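Local coordinates for De novo designed protein CA01 (Synthetic construct, PDB 5E6G) that has no known natural function, being an all-helical protein designed computationally in work on making structurally distinct proteins by evolution-inspired strategies, at residues 30-41 and 121-130. Sequence-based numbering, arbitrary orientation.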
loop_
_atom_site.group_PDB
_atom_site.type_symbol
_atom_site.label_atom_id
_atom_site.label_comp_id
_atom_site.label_asym_id
_atom_site.label_seq_id
_atom_site.Cartn_x
_atom_site.Cartn_y
_atom_site.Cartn_z
ATOM N N ILE A 30 10.292 3.080 3.973
ATOM C CA ILE A 30 8.980 2.705 3.457
ATOM C C ILE A 30 8.538 3.657 2.347
ATOM O O ILE A 30 7.972 3.222 1.346
ATOM C CB ILE A 30 7.922 2.680 4.587
ATOM C CG1 ILE A 30 8.259 1.570 5.586
ATOM C CG2 ILE A 30 6.516 2.464 4.020
ATOM C CD1 ILE A 30 7.423 1.585 6.849
ATOM N N ARG A 31 8.797 4.950 2.523
ATOM C CA ARG A 31 8.444 5.938 1.507
ATOM C C ARG A 31 9.223 5.692 0.218
ATOM O O ARG A 31 8.693 5.858 -0.882
ATOM C CB ARG A 31 8.707 7.361 2.008
ATOM C CG ARG A 31 7.684 7.874 3.013
ATOM C CD ARG A 31 7.772 9.384 3.172
ATOM N NE ARG A 31 9.090 9.825 3.630
ATOM C CZ ARG A 31 9.433 9.989 4.905
ATOM N NH1 ARG A 31 8.563 9.750 5.878
ATOM N NH2 ARG A 31 10.658 10.397 5.210
ATOM N N GLN A 32 10.485 5.301 0.364
ATOM C CA GLN A 32 11.330 4.997 -0.784
ATOM C C GLN A 32 10.865 3.719 -1.475
ATOM O O GLN A 32 10.839 3.641 -2.702
ATOM C CB GLN A 32 12.788 4.865 -0.349
ATOM C CG GLN A 32 13.446 6.191 -0.013
ATOM C CD GLN A 32 14.768 6.024 0.709
ATOM O OE1 GLN A 32 15.172 4.910 1.041
ATOM N NE2 GLN A 32 15.449 7.137 0.960
ATOM N N ALA A 33 10.498 2.721 -0.677
ATOM C CA ALA A 33 9.962 1.475 -1.212
ATOM C C ALA A 33 8.658 1.737 -1.956
ATOM O O ALA A 33 8.403 1.149 -3.001
ATOM C CB ALA A 33 9.746 0.467 -0.098
ATOM N N LEU A 34 7.836 2.629 -1.414
ATOM C CA LEU A 34 6.556 2.956 -2.032
ATOM C C LEU A 34 6.741 3.695 -3.356
ATOM O O LEU A 34 5.905 3.584 -4.254
ATOM C CB LEU A 34 5.706 3.795 -1.076
ATOM C CG LEU A 34 5.096 3.029 0.101
ATOM C CD1 LEU A 34 4.666 3.992 1.195
ATOM C CD2 LEU A 34 3.919 2.175 -0.359
ATOM N N GLU A 35 7.832 4.446 -3.476
ATOM C CA GLU A 35 8.115 5.182 -4.707
ATOM C C GLU A 35 8.300 4.238 -5.890
ATOM O O GLU A 35 7.702 4.436 -6.947
ATOM C CB GLU A 35 9.363 6.054 -4.547
ATOM C CG GLU A 35 9.076 7.473 -4.091
ATOM C CD GLU A 35 10.289 8.376 -4.208
ATOM O OE1 GLU A 35 10.510 8.936 -5.302
ATOM O OE2 GLU A 35 11.021 8.523 -3.206
ATOM N N LYS A 36 9.131 3.215 -5.711
ATOM C CA LYS A 36 9.402 2.266 -6.785
ATOM C C LYS A 36 8.179 1.385 -7.033
ATOM O O LYS A 36 7.890 1.026 -8.173
ATOM C CB LYS A 36 10.634 1.412 -6.457
ATOM C CG LYS A 36 10.383 0.256 -5.504
ATOM C CD LYS A 36 11.587 -0.006 -4.615
ATOM C CE LYS A 36 11.398 -1.257 -3.769
ATOM N NZ LYS A 36 9.999 -1.413 -3.276
ATOM N N ILE A 37 7.458 1.056 -5.963
ATOM C CA ILE A 37 6.238 0.259 -6.060
ATOM C C ILE A 37 5.206 0.947 -6.950
ATOM O O ILE A 37 4.581 0.308 -7.796
ATOM C CB ILE A 37 5.625 -0.002 -4.662
ATOM C CG1 ILE A 37 6.437 -1.062 -3.920
ATOM C CG2 ILE A 37 4.172 -0.468 -4.773
ATOM C CD1 ILE A 37 6.093 -1.195 -2.443
ATOM N N LEU A 38 5.027 2.249 -6.744
ATOM C CA LEU A 38 4.104 3.033 -7.556
ATOM C C LEU A 38 4.521 3.006 -9.020
ATOM O O LEU A 38 3.678 3.005 -9.915
ATOM C CB LEU A 38 4.043 4.477 -7.055
ATOM C CG LEU A 38 3.222 4.714 -5.787
ATOM C CD1 LEU A 38 3.678 5.982 -5.084
ATOM C CD2 LEU A 38 1.738 4.788 -6.121
ATOM N N LYS A 39 5.829 2.986 -9.252
ATOM C CA LYS A 39 6.371 2.939 -10.603
ATOM C C LYS A 39 6.097 1.573 -11.221
ATOM O O LYS A 39 5.703 1.470 -12.382
ATOM C CB LYS A 39 7.873 3.227 -10.586
ATOM C CG LYS A 39 8.358 4.106 -11.728
ATOM C CD LYS A 39 9.752 4.650 -11.451
ATOM C CE LYS A 39 9.723 5.810 -10.462
ATOM N NZ LYS A 39 9.107 7.031 -11.052
ATOM N N GLN A 40 6.303 0.526 -10.428
ATOM C CA GLN A 40 6.008 -0.836 -10.854
ATOM C C GLN A 40 4.523 -1.002 -11.160
ATOM O O GLN A 40 4.154 -1.616 -12.159
ATOM C CB GLN A 40 6.438 -1.835 -9.778
ATOM C CG GLN A 40 7.945 -1.929 -9.595
ATOM C CD GLN A 40 8.343 -2.784 -8.408
ATOM O OE1 GLN A 40 7.588 -2.924 -7.444
ATOM N NE2 GLN A 40 9.536 -3.366 -8.473
ATOM N N LEU A 41 3.677 -0.444 -10.300
ATOM C CA LEU A 41 2.231 -0.546 -10.474
ATOM C C LEU A 41 1.770 0.155 -11.750
ATOM O O LEU A 41 0.824 -0.292 -12.399
ATOM C CB LEU A 41 1.504 0.040 -9.259
ATOM C CG LEU A 41 1.566 -0.797 -7.977
ATOM C CD1 LEU A 41 1.115 0.018 -6.774
ATOM C CD2 LEU A 41 0.720 -2.053 -8.113
ATOM N N GLY A 121 11.540 -2.308 5.937
ATOM C CA GLY A 121 10.675 -1.266 5.417
ATOM C C GLY A 121 10.161 -1.614 4.035
ATOM O O GLY A 121 9.007 -1.337 3.705
ATOM N N GLU A 122 11.020 -2.230 3.227
ATOM C CA GLU A 122 10.645 -2.640 1.880
ATOM C C GLU A 122 9.597 -3.744 1.926
ATOM O O GLU A 122 8.585 -3.673 1.232
ATOM C CB GLU A 122 11.870 -3.113 1.096
ATOM C CG GLU A 122 11.575 -3.438 -0.362
ATOM C CD GLU A 122 12.817 -3.829 -1.138
ATOM O OE1 GLU A 122 13.910 -3.870 -0.535
ATOM O OE2 GLU A 122 12.699 -4.094 -2.352
ATOM N N GLU A 123 9.848 -4.764 2.744
ATOM C CA GLU A 123 8.897 -5.857 2.936
ATOM C C GLU A 123 7.549 -5.331 3.408
ATOM O O GLU A 123 6.500 -5.738 2.907
ATOM C CB GLU A 123 9.432 -6.869 3.949
ATOM C CG GLU A 123 10.587 -7.719 3.447
ATOM C CD GLU A 123 11.098 -8.681 4.503
ATOM O OE1 GLU A 123 11.844 -8.241 5.403
ATOM O OE2 GLU A 123 10.747 -9.879 4.438
ATOM N N PHE A 124 7.591 -4.430 4.385
ATOM C CA PHE A 124 6.391 -3.792 4.909
ATOM C C PHE A 124 5.599 -3.135 3.786
ATOM O O PHE A 124 4.395 -3.350 3.656
ATOM C CB PHE A 124 6.762 -2.754 5.974
ATOM C CG PHE A 124 5.581 -2.027 6.554
ATOM C CD1 PHE A 124 5.067 -0.903 5.929
ATOM C CD2 PHE A 124 4.990 -2.463 7.727
ATOM C CE1 PHE A 124 3.981 -0.233 6.461
ATOM C CE2 PHE A 124 3.904 -1.796 8.265
ATOM C CZ PHE A 124 3.400 -0.680 7.631
ATOM N N ALA A 125 6.285 -2.340 2.974
ATOM C CA ALA A 125 5.639 -1.612 1.889
ATOM C C ALA A 125 5.000 -2.558 0.877
ATOM O O ALA A 125 3.849 -2.373 0.488
ATOM C CB ALA A 125 6.642 -0.700 1.198
ATOM N N ARG A 126 5.748 -3.573 0.455
ATOM C CA ARG A 126 5.272 -4.495 -0.571
ATOM C C ARG A 126 4.068 -5.302 -0.101
ATOM O O ARG A 126 3.041 -5.347 -0.776
ATOM C CB ARG A 126 6.394 -5.440 -1.000
ATOM C CG ARG A 126 7.520 -4.740 -1.730
ATOM C CD ARG A 126 8.341 -5.698 -2.568
ATOM N NE ARG A 126 9.281 -4.975 -3.420
ATOM C CZ ARG A 126 8.952 -4.387 -4.566
ATOM N NH1 ARG A 126 7.701 -4.431 -5.008
ATOM N NH2 ARG A 126 9.875 -3.751 -5.272
ATOM N N GLN A 127 4.194 -5.931 1.060
ATOM C CA GLN A 127 3.124 -6.769 1.589
ATOM C C GLN A 127 1.879 -5.957 1.935
ATOM O O GLN A 127 0.757 -6.452 1.827
ATOM C CB GLN A 127 3.616 -7.533 2.818
ATOM C CG GLN A 127 4.639 -8.606 2.479
ATOM C CD GLN A 127 5.177 -9.316 3.701
ATOM O OE1 GLN A 127 4.467 -9.507 4.688
ATOM N NE2 GLN A 127 6.444 -9.709 3.643
ATOM N N LEU A 128 2.079 -4.710 2.348
ATOM C CA LEU A 128 0.966 -3.830 2.690
ATOM C C LEU A 128 0.113 -3.542 1.458
ATOM O O LEU A 128 -1.115 -3.588 1.513
ATOM C CB LEU A 128 1.485 -2.523 3.297
ATOM C CG LEU A 128 0.441 -1.475 3.690
ATOM C CD1 LEU A 128 -0.379 -1.952 4.879
ATOM C CD2 LEU A 128 1.110 -0.143 3.992
ATOM N N VAL A 129 0.776 -3.261 0.343
ATOM C CA VAL A 129 0.091 -2.867 -0.881
ATOM C C VAL A 129 -0.431 -4.074 -1.665
ATOM O O VAL A 129 -1.545 -4.042 -2.191
ATOM C CB VAL A 129 1.030 -2.030 -1.787
ATOM C CG1 VAL A 129 0.381 -1.735 -3.137
ATOM C CG2 VAL A 129 1.408 -0.735 -1.094
ATOM N N PHE A 130 0.366 -5.136 -1.735
ATOM C CA PHE A 130 0.076 -6.242 -2.649
ATOM C C PHE A 130 -0.789 -7.348 -2.050
ATOM O O PHE A 130 -1.516 -8.020 -2.781
ATOM C CB PHE A 130 1.384 -6.846 -3.166
ATOM C CG PHE A 130 2.047 -6.019 -4.232
ATOM C CD1 PHE A 130 1.633 -6.111 -5.550
ATOM C CD2 PHE A 130 3.077 -5.149 -3.918
ATOM C CE1 PHE A 130 2.235 -5.353 -6.534
ATOM C CE2 PHE A 130 3.685 -4.389 -4.898
ATOM C CZ PHE A 130 3.263 -4.491 -6.207
#
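Helix 121-130 crosses helix 30-41 at -47°, the axes 8.1 Å apart at their closest, and the backbones draw nearest where Ile30 meets Gly121. There CG1 of Ile30 lies 3.5 Å from the carbonyl O of Gly121, while its CD1 touches the Phe124 ring obliquely at CD1. Further along, the packing is knobs-into-holes. Ala125 CB fits among Ile30, Ala33, Leu34 and Ile37, 3.6 Å from Ala33 CB; in return Ile37 sits among Ala125, Arg126, Val129 and Phe130. With CG1 of Ile37 beside its own backbone N (chi1 -75°), CD1 runs on to Ala125 CB and CG2 is left for Phe130 CE2. As the helices splay, Leu41 and Val129 reach toward each other tip to tip, CD1 to CG1 at 4.1 Å, and Leu41 CD2 reaches the Phe130 ring.

Polar groups line one flank. An extended Arg126 brings its guanidinium end-on to Gln40, both terminal nitrogens sharing OE1. NH1 makes the straighter bond, 2.9 Å to Gln40 OE1 in the carbonyl plane and on a lone pair; NH2 is longer and more bent. Lys36 NZ stands over one face of the same guanidinium, 3.1 Å from Arg126 NH2, and donates to Ala33 O at 3.0 Å. Glu122 OE2 makes long salt bridges to both cations.

Ile30 also touches helices 54-75 and 80-93, and Phe124 and Leu128 reach Leu110 of helix 97-115, so the seam lies inside the five-helix bundle. Glu122, though its bridges are long, probably draws the two cations together beside it, with the Ala33 carbonyl and Gln40 OE1 taking N-H groups from Lys36 and Arg126.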